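PDB 3LQC: DNA repair protein XRCC1 from Homo sapiens, which acts as a scaffold in DNA single-strand break repair, assembling repair protein complexes and binding poly-ADP-ribose chains to limit PARP1 activity. Local coordinates for residues L6-S11 with R31-A36. Sequence-based numbering, arbitrary orientation. Where two conformers were deposited one is given.
Sequences LRHVVS and RKWRAA. With CO3 (carbonate ion), chain D.
His8 and Trp33 meet in a small aromatic contact without hydrogen bonds, which packs helix 28-36 against strand 7-12, an outermost strand of the five-stranded mixed sheet in the XRCC1 N-terminal domain. CB of His8 sits over the indole face, 3.7 Å from the centroid of the Trp33 six-membered ring and only 2° off its normal, a well-centred CH-pi contact. Beyond it the imidazole leans over the five-membered ring, the two centroids 4.6 Å apart and the planes inclined at 37°. Between the two rings the closest atoms are His8 CD2 and Trp33 CG, 3.5 Å apart. The two side chains run past each other in opposite directions, so the far end of the indole reaches the strand backbone while the imidazole lies back toward Trp33 CB. With Trp33 CG anti to the backbone N (chi1 176°), the benzo ring extends to the Arg7-His8 peptide, where Trp33 CZ2 lies 3.7 Å from Arg7 C. At the edge of the indole, Trp33 CH2 comes within 3.5 Å of Leu6 O. Replacing Trp33 by an alanine is likely to leave His8 without its aromatic partner and open a gap between helix and strand. Leu24 of helix 17-25 also touches His8, whose backbone is hydrogen-bonded to Ser44 and Val46 of strand 42-49. Arg7, next along the strand, holds a carbonate ion, probably from the crystallisation liquor: Arg7 NE donates almost straight to carbonate O1 over 2.9 Å, and NH2 to O2 over 2.7 Å. Glu81 forms a salt bridge with the same NH2, and Ser44 and Lys129 also bind the ion. Helix and strand are thus joined by ring and van der Waals contacts, while Arg7, whose CB points away from the helix, turns its charge to the carbonate and Glu81.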
loop_
_atom_site.group_PDB
_atom_site.type_symbol
_atom_site.label_atom_id
_atom_site.label_comp_id
_atom_site.label_asym_id
_atom_site.label_seq_id
_atom_site.Cartn_x
_atom_site.Cartn_y
_atom_site.Cartn_z
ATOM N N LEU A 6 3.652 2.373 26.611
ATOM C CA LEU A 6 2.595 2.781 25.691
ATOM C C LEU A 6 1.410 1.831 25.767
ATOM O O LEU A 6 0.488 1.901 24.961
ATOM C CB LEU A 6 3.133 2.833 24.262
ATOM C CG LEU A 6 4.202 3.912 24.125
ATOM C CD1 LEU A 6 4.748 3.989 22.717
ATOM C CD2 LEU A 6 3.589 5.241 24.572
ATOM N N ARG A 7 1.437 0.951 26.756
ATOM C CA ARG A 7 0.449 -0.105 26.862
ATOM C C ARG A 7 -0.344 0.015 28.157
ATOM O O ARG A 7 0.227 0.035 29.237
ATOM C CB ARG A 7 1.166 -1.446 26.805
ATOM C CG ARG A 7 0.287 -2.644 26.975
ATOM C CD ARG A 7 1.158 -3.884 27.107
ATOM N NE ARG A 7 2.217 -3.909 26.106
ATOM C CZ ARG A 7 3.454 -4.326 26.343
ATOM N NH1 ARG A 7 3.797 -4.744 27.557
ATOM N NH2 ARG A 7 4.359 -4.308 25.374
ATOM N N HIS A 8 -1.662 0.104 28.039
ATOM C CA HIS A 8 -2.542 0.082 29.197
ATOM C C HIS A 8 -3.125 -1.313 29.382
ATOM O O HIS A 8 -3.978 -1.748 28.607
ATOM C CB HIS A 8 -3.668 1.100 29.028
ATOM C CG HIS A 8 -4.360 1.456 30.307
ATOM N ND1 HIS A 8 -5.703 1.232 30.514
ATOM C CD2 HIS A 8 -3.895 2.028 31.443
ATOM C CE1 HIS A 8 -6.037 1.653 31.721
ATOM N NE2 HIS A 8 -4.959 2.140 32.306
ATOM N N VAL A 9 -2.649 -2.009 30.409
ATOM C CA VAL A 9 -3.086 -3.367 30.703
ATOM C C VAL A 9 -4.221 -3.357 31.728
ATOM O O VAL A 9 -4.144 -2.666 32.746
ATOM C CB VAL A 9 -1.903 -4.214 31.229
ATOM C CG1 VAL A 9 -2.290 -5.678 31.357
ATOM C CG2 VAL A 9 -0.703 -4.067 30.297
ATOM N N VAL A 10 -5.284 -4.103 31.457
ATOM C CA VAL A 10 -6.339 -4.261 32.448
ATOM C C VAL A 10 -6.852 -5.688 32.538
ATOM O O VAL A 10 -6.800 -6.449 31.564
ATOM C CB VAL A 10 -7.549 -3.329 32.199
ATOM C CG1 VAL A 10 -7.091 -1.893 32.018
ATOM C CG2 VAL A 10 -8.369 -3.809 31.015
ATOM N N SER A 11 -7.357 -6.025 33.721
ATOM C CA SER A 11 -8.015 -7.299 33.979
ATOM C C SER A 11 -9.508 -7.191 33.716
ATOM O O SER A 11 -10.155 -6.251 34.163
ATOM C CB SER A 11 -7.785 -7.725 35.430
ATOM O OG SER A 11 -6.402 -7.676 35.739
ATOM N N ARG A 31 -8.736 7.348 30.802
ATOM C CA ARG A 31 -8.707 8.683 30.234
ATOM C C ARG A 31 -7.547 9.489 30.805
ATOM O O ARG A 31 -6.900 10.247 30.089
ATOM C CB ARG A 31 -10.048 9.388 30.447
ATOM C CG ARG A 31 -11.196 8.758 29.655
ATOM C CD ARG A 31 -12.542 9.379 30.018
ATOM N N LYS A 32 -7.260 9.302 32.085
ATOM C CA LYS A 32 -6.134 9.987 32.708
ATOM C C LYS A 32 -4.816 9.414 32.207
ATOM O O LYS A 32 -3.861 10.148 31.982
ATOM C CB LYS A 32 -6.197 9.863 34.226
ATOM C CG LYS A 32 -7.442 10.475 34.841
ATOM C CD LYS A 32 -7.598 10.039 36.291
ATOM C CE LYS A 32 -8.872 10.593 36.910
ATOM N NZ LYS A 32 -9.185 9.942 38.218
ATOM N N TRP A 33 -4.763 8.095 32.053
ATOM C CA TRP A 33 -3.577 7.453 31.504
ATOM C C TRP A 33 -3.337 7.934 30.086
ATOM O O TRP A 33 -2.211 8.242 29.707
ATOM C CB TRP A 33 -3.730 5.933 31.499
ATOM C CG TRP A 33 -2.578 5.234 30.857
ATOM C CD1 TRP A 33 -1.412 4.862 31.455
ATOM C CD2 TRP A 33 -2.475 4.825 29.481
ATOM N NE1 TRP A 33 -0.589 4.239 30.540
ATOM C CE2 TRP A 33 -1.218 4.206 29.326
ATOM C CE3 TRP A 33 -3.327 4.920 28.376
ATOM C CZ2 TRP A 33 -0.787 3.685 28.098
ATOM C CZ3 TRP A 33 -2.896 4.402 27.160
ATOM C CH2 TRP A 33 -1.637 3.793 27.033
ATOM N N ARG A 34 -4.411 7.987 29.308
ATOM C CA ARG A 34 -4.327 8.409 27.925
ATOM C C ARG A 34 -3.869 9.860 27.854
ATOM O O ARG A 34 -3.061 10.230 26.997
ATOM C CB ARG A 34 -5.682 8.239 27.248
ATOM C CG ARG A 34 -5.644 8.476 25.761
ATOM C CD ARG A 34 -4.583 7.608 25.133
ATOM N NE ARG A 34 -4.333 7.959 23.739
ATOM C CZ ARG A 34 -3.330 8.728 23.326
ATOM N NH1 ARG A 34 -2.467 9.243 24.194
ATOM N NH2 ARG A 34 -3.184 8.970 22.038
ATOM N N ALA A 35 -4.390 10.682 28.760
ATOM C CA ALA A 35 -3.945 12.066 28.872
ATOM C C ALA A 35 -2.436 12.132 29.120
ATOM O O ALA A 35 -1.731 12.923 28.489
ATOM C CB ALA A 35 -4.705 12.791 29.987
ATOM N N ALA A 36 -1.945 11.299 30.034
ATOM C CA ALA A 36 -0.521 11.271 30.361
ATOM C C ALA A 36 0.353 10.851 29.173
ATOM O O ALA A 36 1.562 11.086 29.173
ATOM C CB ALA A 36 -0.265 10.360 31.553
HETATM C C CO3 D . 2.743 -3.082 22.657
HETATM O O1 CO3 D . 1.669 -2.942 23.376
HETATM O O2 CO3 D . 3.483 -4.142 22.812
#